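Local coordinates for protein MAU2 chromatid cohesion factor homolog (Saccharomyces cerevisiae, PDB 4XDN) that forms a complex with SCC2 that is required for cohesin to associate with chromosomes, and so takes part in sister chromatid cohesion, at residues A[389-392]-A[393-397]; A[421-424]-A[425-429]; A[430-433]-A[434-438]; A[476-479]-A[480-483]. All blocks are in the same frame, centred on the assembly; numbering follows the deposited sequence.

In the fold
Following the chain from its N terminus, the four contacts come in series, each joining residues a turn or so apart, so none encloses a long loop and none nests in or crosses another. Contact 1 lies near the end of helix 369-398. Contact 2 ends the next helix, 415-426, and touches contact 1. Contact 3 opens helix 432-440 directly after contact 2, their centres about 10 Å apart, and the two also pack on each other. Contact 4, on helix 472-490, stands apart, its centre about 14 Å from that of contact 3. Helices 369-398, 415-426 and 432-440 thus touch in turn, and helix 446-466 links contact 3 to contact 4.

Contact 1: residues A[389-392]-A[393-397]; sequences YKVW and EQTLL
V391 and T395 meet one turn apart in a local i to i+4 contact near the C-terminal end of helix 369-398, one of the many helices stacked in this largely alpha-helical protein. Beside the usual backbone bond from T395 N, V391 O also receives the T395 hydroxyl, OG1, at 2.9 Å. These two donors come from opposite faces of the carbonyl plane, so a single oxygen is gripped twice. T395 can fold back in this way because OG1 lies opposite its own carbonyl carbon (chi1 -61°), and the same hydroxyl has a weak hydrogen bond to A400 O beyond the helix end. W392 swings out with CG anti to its backbone N (chi1 -165°). Its NE1 is hydrogen-bonded to the backbone of a chain of another protein, probably SCC2, as is the OH of Y389, so this surface of the helix faces the partner. E393, extended along its length, carries its carboxylate to a salt bridge with R345. Helix 415-426 covers V391, W392 and T395. L396 meets the indole obliquely, its CD1 methyl lying 4.2 Å from W392 CD1 and equally far from W392 NE1.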
loop_
_atom_site.group_PDB
_atom_site.type_symbol
_atom_site.label_atom_id
_atom_site.label_comp_id
_atom_site.label_asym_id
_atom_site.label_seq_id
_atom_site.Cartn_x
_atom_site.Cartn_y
_atom_site.Cartn_z
ATOM N N TYR A 389 -2.758 -2.411 -14.037
ATOM C CA TYR A 389 -3.017 -3.844 -14.090
ATOM C C TYR A 389 -3.700 -4.246 -15.393
ATOM O O TYR A 389 -3.638 -5.406 -15.793
ATOM C CB TYR A 389 -3.863 -4.281 -12.892
ATOM C CG TYR A 389 -3.072 -4.352 -11.606
ATOM C CD1 TYR A 389 -2.058 -5.289 -11.446
ATOM C CD2 TYR A 389 -3.336 -3.485 -10.553
ATOM C CE1 TYR A 389 -1.326 -5.358 -10.276
ATOM C CE2 TYR A 389 -2.609 -3.549 -9.375
ATOM C CZ TYR A 389 -1.605 -4.489 -9.244
ATOM O OH TYR A 389 -0.876 -4.563 -8.080
ATOM N N LYS A 390 -4.352 -3.289 -16.048
ATOM C CA LYS A 390 -4.902 -3.523 -17.380
ATOM C C LYS A 390 -3.755 -3.777 -18.351
ATOM O O LYS A 390 -3.773 -4.740 -19.120
ATOM C CB LYS A 390 -5.735 -2.328 -17.845
ATOM C CG LYS A 390 -6.480 -2.550 -19.155
ATOM C CD LYS A 390 -6.956 -1.233 -19.752
ATOM C CE LYS A 390 -7.919 -1.460 -20.907
ATOM N NZ LYS A 390 -8.269 -0.191 -21.607
ATOM N N VAL A 391 -2.759 -2.900 -18.301
ATOM C CA VAL A 391 -1.567 -3.033 -19.124
ATOM C C VAL A 391 -0.809 -4.308 -18.764
ATOM O O VAL A 391 -0.332 -5.020 -19.648
ATOM C CB VAL A 391 -0.645 -1.800 -18.963
ATOM C CG1 VAL A 391 0.722 -2.010 -19.634
ATOM C CG2 VAL A 391 -1.324 -0.568 -19.533
ATOM N N TRP A 392 -0.708 -4.605 -17.473
ATOM C CA TRP A 392 0.043 -5.775 -17.043
ATOM C C TRP A 392 -0.605 -7.059 -17.543
ATOM O O TRP A 392 0.083 -7.958 -18.029
ATOM C CB TRP A 392 0.173 -5.827 -15.522
ATOM C CG TRP A 392 1.232 -6.793 -15.096
ATOM C CD1 TRP A 392 1.087 -8.134 -14.894
ATOM C CD2 TRP A 392 2.611 -6.496 -14.846
ATOM N NE1 TRP A 392 2.288 -8.691 -14.526
ATOM C CE2 TRP A 392 3.240 -7.706 -14.489
ATOM C CE3 TRP A 392 3.374 -5.325 -14.886
ATOM C CZ2 TRP A 392 4.595 -7.777 -14.171
ATOM C CZ3 TRP A 392 4.720 -5.399 -14.569
ATOM C CH2 TRP A 392 5.316 -6.617 -14.218
ATOM N N GLU A 393 -1.926 -7.148 -17.428
ATOM C CA GLU A 393 -2.623 -8.355 -17.850
ATOM C C GLU A 393 -2.516 -8.540 -19.363
ATOM O O GLU A 393 -2.423 -9.665 -19.848
ATOM C CB GLU A 393 -4.095 -8.320 -17.430
ATOM C CG GLU A 393 -4.796 -9.654 -17.665
ATOM C CD GLU A 393 -6.242 -9.667 -17.212
ATOM O OE1 GLU A 393 -6.796 -8.584 -16.929
ATOM O OE2 GLU A 393 -6.822 -10.771 -17.144
ATOM N N GLN A 394 -2.528 -7.434 -20.101
ATOM C CA GLN A 394 -2.371 -7.483 -21.552
ATOM C C GLN A 394 -0.973 -7.957 -21.926
ATOM O O GLN A 394 -0.804 -8.720 -22.879
ATOM C CB GLN A 394 -2.642 -6.111 -22.174
ATOM C CG GLN A 394 -4.098 -5.872 -22.544
ATOM C CD GLN A 394 -4.596 -6.819 -23.622
ATOM O OE1 GLN A 394 -5.663 -7.420 -23.492
ATOM N NE2 GLN A 394 -3.828 -6.950 -24.698
ATOM N N THR A 395 0.023 -7.500 -21.174
ATOM C CA THR A 395 1.405 -7.899 -21.406
ATOM C C THR A 395 1.569 -9.400 -21.207
ATOM O O THR A 395 2.241 -10.069 -21.994
ATOM C CB THR A 395 2.375 -7.142 -20.471
ATOM O OG1 THR A 395 2.278 -5.735 -20.717
ATOM C CG2 THR A 395 3.816 -7.585 -20.698
ATOM N N LEU A 396 0.950 -9.924 -20.155
ATOM C CA LEU A 396 0.951 -11.360 -19.905
ATOM C C LEU A 396 0.269 -12.109 -21.043
ATOM O O LEU A 396 0.738 -13.159 -21.481
ATOM C CB LEU A 396 0.246 -11.678 -18.587
ATOM C CG LEU A 396 1.132 -11.960 -17.374
ATOM C CD1 LEU A 396 0.281 -12.018 -16.118
ATOM C CD2 LEU A 396 1.900 -13.259 -17.561
ATOM N N LEU A 397 -0.844 -11.558 -21.519
ATOM C CA LEU A 397 -1.651 -12.220 -22.536
ATOM C C LEU A 397 -0.974 -12.207 -23.903
ATOM O O LEU A 397 -0.972 -13.217 -24.604
ATOM C CB LEU A 397 -3.028 -11.554 -22.635
ATOM C CG LEU A 397 -3.994 -12.144 -23.668
ATOM C CD1 LEU A 397 -4.356 -13.582 -23.320
ATOM C CD2 LEU A 397 -5.248 -11.281 -23.785
#

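Contact 2: residues A[421-424]-A[425-429]; sequences AMKV and QFEGG
K423 and E427 lean across each other on the open side of the last turn of helix 415-426. The lysine runs extended as far as CE and then bends (chi4 -64°), which turns its ammonium back toward the glutamate. K423 NZ donates to E427 OE2 at 2.9 Å in a salt bridge, reaching the syn side of the carboxylate from 31° out of its plane. F426 folds its ring back over the preceding turn, with F426 CD2 3.1 Å from M422 O and the carbonyl meeting the ring obliquely. V424, its side chain pointing outward, lays CG1 3.8 Å from G429 CA, where the chain curls back beneath it. That curl is a Schellman motif: G429 N binds V424 O at 2.9 Å and G428 N binds Q425 O, while G428 takes the positive phi of the C-prime position, natural for glycine. Q425 stretches out to be held at both amide atoms, OE1 by Y435 and NE2 by the backbone of a chain of another protein. The turn is thus wedged between helix 369-398, which receives M422 and F426, helix 432-440, met by A421 and M422, and helix 446-466, where N455 and V459 touch Q425.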
loop_
_atom_site.group_PDB
_atom_site.type_symbol
_atom_site.label_atom_id
_atom_site.label_comp_id
_atom_site.label_asym_id
_atom_site.label_seq_id
_atom_site.Cartn_x
_atom_site.Cartn_y
_atom_site.Cartn_z
ATOM N N ALA A 421 11.320 -1.311 -18.945
ATOM C CA ALA A 421 12.435 -2.249 -18.951
ATOM C C ALA A 421 12.024 -3.562 -19.607
ATOM O O ALA A 421 12.781 -4.149 -20.380
ATOM C CB ALA A 421 12.929 -2.498 -17.535
ATOM N N MET A 422 10.817 -4.016 -19.286
ATOM C CA MET A 422 10.274 -5.236 -19.863
ATOM C C MET A 422 10.082 -5.070 -21.364
ATOM O O MET A 422 10.243 -6.023 -22.128
ATOM C CB MET A 422 8.948 -5.598 -19.194
ATOM C CG MET A 422 9.089 -5.987 -17.733
ATOM S SD MET A 422 7.528 -5.960 -16.831
ATOM C CE MET A 422 6.519 -7.031 -17.854
ATOM N N LYS A 423 9.743 -3.855 -21.781
ATOM C CA LYS A 423 9.560 -3.563 -23.196
ATOM C C LYS A 423 10.881 -3.724 -23.938
ATOM O O LYS A 423 10.917 -4.247 -25.051
ATOM C CB LYS A 423 9.005 -2.151 -23.392
ATOM C CG LYS A 423 8.754 -1.787 -24.847
ATOM C CD LYS A 423 7.854 -0.569 -24.971
ATOM C CE LYS A 423 7.493 -0.291 -26.425
ATOM N NZ LYS A 423 8.687 0.054 -27.248
ATOM N N VAL A 424 11.965 -3.280 -23.311
ATOM C CA VAL A 424 13.289 -3.413 -23.903
ATOM C C VAL A 424 13.687 -4.883 -23.984
ATOM O O VAL A 424 14.228 -5.327 -24.997
ATOM C CB VAL A 424 14.349 -2.630 -23.102
ATOM C CG1 VAL A 424 15.757 -2.913 -23.630
ATOM C CG2 VAL A 424 14.058 -1.145 -23.162
ATOM N N GLN A 425 13.417 -5.635 -22.919
ATOM C CA GLN A 425 13.765 -7.051 -22.888
ATOM C C GLN A 425 12.993 -7.809 -23.963
ATOM O O GLN A 425 13.559 -8.643 -24.663
ATOM C CB GLN A 425 13.487 -7.662 -21.512
ATOM C CG GLN A 425 14.030 -9.081 -21.369
ATOM C CD GLN A 425 13.668 -9.739 -20.050
ATOM O OE1 GLN A 425 13.076 -9.115 -19.169
ATOM N NE2 GLN A 425 14.028 -11.011 -19.910
ATOM N N PHE A 426 11.703 -7.510 -24.087
ATOM C CA PHE A 426 10.872 -8.105 -25.130
ATOM C C PHE A 426 11.470 -7.877 -26.516
ATOM O O PHE A 426 11.364 -8.735 -27.393
ATOM C CB PHE A 426 9.453 -7.529 -25.088
ATOM C CG PHE A 426 8.492 -8.322 -24.245
ATOM C CD1 PHE A 426 8.224 -9.650 -24.536
ATOM C CD2 PHE A 426 7.836 -7.729 -23.179
ATOM C CE1 PHE A 426 7.336 -10.375 -23.770
ATOM C CE2 PHE A 426 6.945 -8.452 -22.410
ATOM C CZ PHE A 426 6.694 -9.777 -22.708
ATOM N N GLU A 427 12.088 -6.716 -26.709
ATOM C CA GLU A 427 12.676 -6.355 -27.995
ATOM C C GLU A 427 14.101 -6.875 -28.150
ATOM O O GLU A 427 14.843 -6.428 -29.022
ATOM C CB GLU A 427 12.651 -4.842 -28.164
ATOM C CG GLU A 427 11.229 -4.268 -28.267
ATOM C CD GLU A 427 11.211 -2.763 -28.221
ATOM O OE1 GLU A 427 12.276 -2.163 -27.930
ATOM O OE2 GLU A 427 10.142 -2.167 -28.477
ATOM N N GLY A 428 14.476 -7.825 -27.304
ATOM C CA GLY A 428 15.792 -8.427 -27.381
ATOM C C GLY A 428 16.906 -7.465 -27.012
ATOM O O GLY A 428 18.075 -7.727 -27.291
ATOM N N GLY A 429 16.545 -6.349 -26.384
ATOM C CA GLY A 429 17.520 -5.356 -25.973
ATOM C C GLY A 429 18.238 -5.731 -24.689
ATOM O O GLY A 429 19.133 -5.014 -24.240
#

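Contact 3: residues A[430-433]-A[434-438]; sequences GAVE and EYTRL. With SO4 (sulfate ion), chain G.
A431 sets its methyl between two side chains of the following turn: A431 CB lies 3.7 Å from E434 CG and 3.9 Å from Y435 CE2. The tyrosine ring slants over the same residue, with Y435 CD2 3.1 Å from A431 O, and this carbonyl also takes the backbone bond from Y435 N. V432 and T436 run side by side on another flank. V432 O accepts from both T436 N and the hydroxyl OG1, which sits well above the carbonyl plane; the 2.5 Å between OG1 and V432 O is unusually short, and its exact value is doubtful. In T436 a chi1 of -55° tips the hydroxyl back beside its own N, over the preceding turn. E434 is bent at chi2 (-69°) and reaches R437 only through a long salt bridge, 3.6 Å from E434 OE1 to R437 NH2. At the start of the helix sits a sulfate, probably from the crystallisation liquor. Its O1 accepts from V432 N at 2.8 Å, the V432 side chain lies against it, and G430, with positive phi, passes close by, its C 3.5 Å from sulfate O1. Further out, R463 NH1 of helix 446-466 supplies the ion with a second donor, and V459 and R463 lie against V432. N455 of that helix and an apolar side chain of the other protein's chain pack on Y435. A431 is the N-cap residue, and an anion held by backbone N-H at the first turn of a helix, with an arginine alongside, is a typical helix N-terminal anion site.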
loop_
_atom_site.group_PDB
_atom_site.type_symbol
_atom_site.label_atom_id
_atom_site.label_comp_id
_atom_site.label_asym_id
_atom_site.label_seq_id
_atom_site.Cartn_x
_atom_site.Cartn_y
_atom_site.Cartn_z
ATOM N N GLY A 430 17.845 -6.852 -24.093
ATOM C CA GLY A 430 18.461 -7.323 -22.865
ATOM C C GLY A 430 17.971 -6.570 -21.644
ATOM O O GLY A 430 17.522 -7.173 -20.672
ATOM N N ALA A 431 18.077 -5.247 -21.698
ATOM C CA ALA A 431 17.562 -4.371 -20.650
ATOM C C ALA A 431 18.274 -4.578 -19.315
ATOM O O ALA A 431 17.694 -4.338 -18.255
ATOM C CB ALA A 431 16.058 -4.579 -20.480
ATOM N N VAL A 432 19.529 -5.015 -19.365
ATOM C CA VAL A 432 20.321 -5.181 -18.152
ATOM C C VAL A 432 20.469 -3.840 -17.437
ATOM O O VAL A 432 20.224 -3.741 -16.237
ATOM C CB VAL A 432 21.718 -5.769 -18.463
ATOM C CG1 VAL A 432 22.601 -5.797 -17.218
ATOM C CG2 VAL A 432 21.586 -7.167 -19.038
ATOM N N GLU A 433 20.857 -2.809 -18.182
ATOM C CA GLU A 433 21.077 -1.488 -17.601
ATOM C C GLU A 433 19.783 -0.895 -17.050
ATOM O O GLU A 433 19.802 -0.168 -16.059
ATOM C CB GLU A 433 21.686 -0.541 -18.638
ATOM C CG GLU A 433 22.010 0.844 -18.089
ATOM C CD GLU A 433 22.731 1.723 -19.094
ATOM O OE1 GLU A 433 22.901 1.292 -20.253
ATOM O OE2 GLU A 433 23.130 2.847 -18.721
ATOM N N GLU A 434 18.661 -1.213 -17.689
ATOM C CA GLU A 434 17.367 -0.689 -17.256
ATOM C C GLU A 434 16.979 -1.355 -15.943
ATOM O O GLU A 434 16.594 -0.690 -14.982
ATOM C CB GLU A 434 16.265 -0.929 -18.301
ATOM C CG GLU A 434 16.714 -1.030 -19.759
ATOM C CD GLU A 434 17.221 0.278 -20.329
ATOM O OE1 GLU A 434 16.645 1.335 -20.003
ATOM O OE2 GLU A 434 18.194 0.245 -21.112
ATOM N N TYR A 435 17.083 -2.682 -15.918
ATOM C CA TYR A 435 16.771 -3.459 -14.726
ATOM C C TYR A 435 17.715 -3.116 -13.580
ATOM O O TYR A 435 17.290 -2.993 -12.434
ATOM C CB TYR A 435 16.849 -4.957 -15.027
ATOM C CG TYR A 435 15.672 -5.506 -15.806
ATOM C CD1 TYR A 435 14.369 -5.168 -15.466
ATOM C CD2 TYR A 435 15.867 -6.369 -16.879
ATOM C CE1 TYR A 435 13.293 -5.669 -16.173
ATOM C CE2 TYR A 435 14.797 -6.872 -17.593
ATOM C CZ TYR A 435 13.512 -6.521 -17.235
ATOM O OH TYR A 435 12.440 -7.020 -17.939
ATOM N N THR A 436 18.998 -2.971 -13.901
ATOM C CA THR A 436 20.012 -2.685 -12.894
ATOM C C THR A 436 19.741 -1.350 -12.208
ATOM O O THR A 436 19.790 -1.257 -10.984
ATOM C CB THR A 436 21.425 -2.658 -13.506
ATOM O OG1 THR A 436 21.675 -3.889 -14.195
ATOM C CG2 THR A 436 22.481 -2.469 -12.422
ATOM N N ARG A 437 19.456 -0.321 -13.002
ATOM C CA ARG A 437 19.177 1.005 -12.461
ATOM C C ARG A 437 17.907 1.003 -11.622
ATOM O O ARG A 437 17.801 1.736 -10.641
ATOM C CB ARG A 437 19.053 2.037 -13.585
ATOM C CG ARG A 437 20.383 2.491 -14.167
ATOM C CD ARG A 437 20.212 3.685 -15.099
ATOM N NE ARG A 437 19.243 3.428 -16.165
ATOM C CZ ARG A 437 17.950 3.744 -16.114
ATOM N NH1 ARG A 437 17.437 4.342 -15.044
ATOM N NH2 ARG A 437 17.163 3.462 -17.142
ATOM N N LEU A 438 16.939 0.181 -12.010
ATOM C CA LEU A 438 15.680 0.113 -11.281
ATOM C C LEU A 438 15.874 -0.613 -9.955
ATOM O O LEU A 438 15.286 -0.240 -8.937
ATOM C CB LEU A 438 14.606 -0.579 -12.120
ATOM C CG LEU A 438 13.230 -0.733 -11.463
ATOM C CD1 LEU A 438 12.755 0.576 -10.866
ATOM C CD2 LEU A 438 12.218 -1.246 -12.475
HETATM S S SO4 G . 22.409 -4.358 -21.955
HETATM O O1 SO4 G . 21.152 -5.034 -21.648
HETATM O O2 SO4 G . 22.366 -2.995 -21.436
HETATM O O3 SO4 G . 23.515 -5.081 -21.335
HETATM O O4 SO4 G . 22.602 -4.322 -23.401
#

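Contact 4: residues A[476-479]-A[480-483]; sequences VEQC and NKVW
Q478 and K481 are brought together by bends in both chains: the glutamine sets CG beside its backbone N and turns again at chi2 (-61°), and the lysine, extended at first, kinks at chi3 (129°). They then lie side by side, pointing the same way. K481 NZ donates to Q478 OE1 at 3.1 Å, in the plane of the amide and on a lone pair. The methylenes follow, with K481 CD 3.6 Å from Q478 OE1, so the oxygen is flanked by the chain as well as by the ammonium. Q478 also touches a crystal neighbour, and the lattice may influence its pose. N480 lays its amide back over the preceding turn. There N480 OD1 stands 2.9 Å from V476 O, two acceptors facing each other, so the modelled assignment of O and N in this amide is doubtful. V476 O is in any case bound by N480 N. V482 fits a methyl against the backbone, CG2 lying 3.2 Å from Q478 O, the same carbonyl that takes the bond from V482 N at 2.8 Å. C479, V482 and also Q478 meet helix 446-466, the cysteine at Q460 and V464, the valine at Y457 and the glutamine at Q460, while K481 is exposed. W483 carries its indole away from this turn to meet the rings of Y457 and W509, each at about 50° between planes. L522, from a loop, covers V476 and C479. The motif is an i to i+3 side-chain hydrogen bond along a helix whose other residues pack on the neighbouring helix 446-466 of this largely alpha-helical protein.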
loop_
_atom_site.group_PDB
_atom_site.type_symbol
_atom_site.label_atom_id
_atom_site.label_comp_id
_atom_site.label_asym_id
_atom_site.label_seq_id
_atom_site.Cartn_x
_atom_site.Cartn_y
_atom_site.Cartn_z
ATOM N N VAL A 476 29.598 -14.464 -15.936
ATOM C CA VAL A 476 29.333 -15.376 -14.821
ATOM C C VAL A 476 29.400 -14.662 -13.469
ATOM O O VAL A 476 28.556 -14.888 -12.606
ATOM C CB VAL A 476 30.307 -16.587 -14.814
ATOM C CG1 VAL A 476 29.987 -17.529 -15.965
ATOM C CG2 VAL A 476 31.764 -16.145 -14.875
ATOM N N GLU A 477 30.411 -13.820 -13.281
ATOM C CA GLU A 477 30.504 -12.974 -12.096
ATOM C C GLU A 477 29.227 -12.164 -11.898
ATOM O O GLU A 477 28.722 -12.055 -10.780
ATOM C CB GLU A 477 31.712 -12.036 -12.199
ATOM C CG GLU A 477 31.836 -11.024 -11.065
ATOM C CD GLU A 477 31.996 -11.676 -9.705
ATOM O OE1 GLU A 477 32.339 -12.876 -9.651
ATOM O OE2 GLU A 477 31.778 -10.983 -8.688
ATOM N N GLN A 478 28.711 -11.596 -12.984
ATOM C CA GLN A 478 27.485 -10.812 -12.920
ATOM C C GLN A 478 26.309 -11.682 -12.488
ATOM O O GLN A 478 25.456 -11.242 -11.715
ATOM C CB GLN A 478 27.192 -10.154 -14.270
ATOM C CG GLN A 478 28.149 -9.024 -14.629
ATOM C CD GLN A 478 28.099 -7.876 -13.638
ATOM O OE1 GLN A 478 27.083 -7.651 -12.981
ATOM N NE2 GLN A 478 29.205 -7.149 -13.520
ATOM N N CYS A 479 26.267 -12.916 -12.984
ATOM C CA CYS A 479 25.248 -13.871 -12.561
ATOM C C CYS A 479 25.347 -14.118 -11.058
ATOM O O CYS A 479 24.348 -14.060 -10.343
ATOM C CB CYS A 479 25.386 -15.193 -13.320
ATOM S SG CYS A 479 24.714 -15.183 -14.995
ATOM N N ASN A 480 26.562 -14.384 -10.587
ATOM C CA ASN A 480 26.794 -14.641 -9.172
ATOM C C ASN A 480 26.494 -13.405 -8.325
ATOM O O ASN A 480 25.926 -13.510 -7.239
ATOM C CB ASN A 480 28.236 -15.098 -8.945
ATOM C CG ASN A 480 28.623 -16.270 -9.833
ATOM O OD1 ASN A 480 29.711 -16.294 -10.408
ATOM N ND2 ASN A 480 27.730 -17.246 -9.952
ATOM N N LYS A 481 26.880 -12.241 -8.835
ATOM C CA LYS A 481 26.611 -10.970 -8.169
ATOM C C LYS A 481 25.109 -10.734 -8.033
ATOM O O LYS A 481 24.599 -10.521 -6.932
ATOM C CB LYS A 481 27.259 -9.821 -8.948
ATOM C CG LYS A 481 26.974 -8.425 -8.397
ATOM C CD LYS A 481 27.330 -7.346 -9.412
ATOM C CE LYS A 481 26.180 -6.366 -9.613
ATOM N NZ LYS A 481 26.376 -5.505 -10.813
ATOM N N VAL A 482 24.411 -10.765 -9.164
ATOM C CA VAL A 482 22.973 -10.528 -9.194
ATOM C C VAL A 482 22.228 -11.542 -8.329
ATOM O O VAL A 482 21.238 -11.202 -7.684
ATOM C CB VAL A 482 22.430 -10.581 -10.647
ATOM C CG1 VAL A 482 20.904 -10.678 -10.675
ATOM C CG2 VAL A 482 22.892 -9.358 -11.428
ATOM N N TRP A 483 22.707 -12.782 -8.309
ATOM C CA TRP A 483 22.017 -13.842 -7.580
ATOM C C TRP A 483 22.060 -13.619 -6.073
ATOM O O TRP A 483 21.052 -13.792 -5.390
ATOM C CB TRP A 483 22.614 -15.208 -7.909
ATOM C CG TRP A 483 21.828 -16.333 -7.316
ATOM C CD1 TRP A 483 22.141 -17.057 -6.202
ATOM C CD2 TRP A 483 20.586 -16.857 -7.799
ATOM N NE1 TRP A 483 21.173 -18.005 -5.968
ATOM C CE2 TRP A 483 20.207 -17.901 -6.933
ATOM C CE3 TRP A 483 19.759 -16.546 -8.885
ATOM C CZ2 TRP A 483 19.038 -18.639 -7.119
ATOM C CZ3 TRP A 483 18.598 -17.276 -9.066
ATOM C CH2 TRP A 483 18.249 -18.312 -8.189
#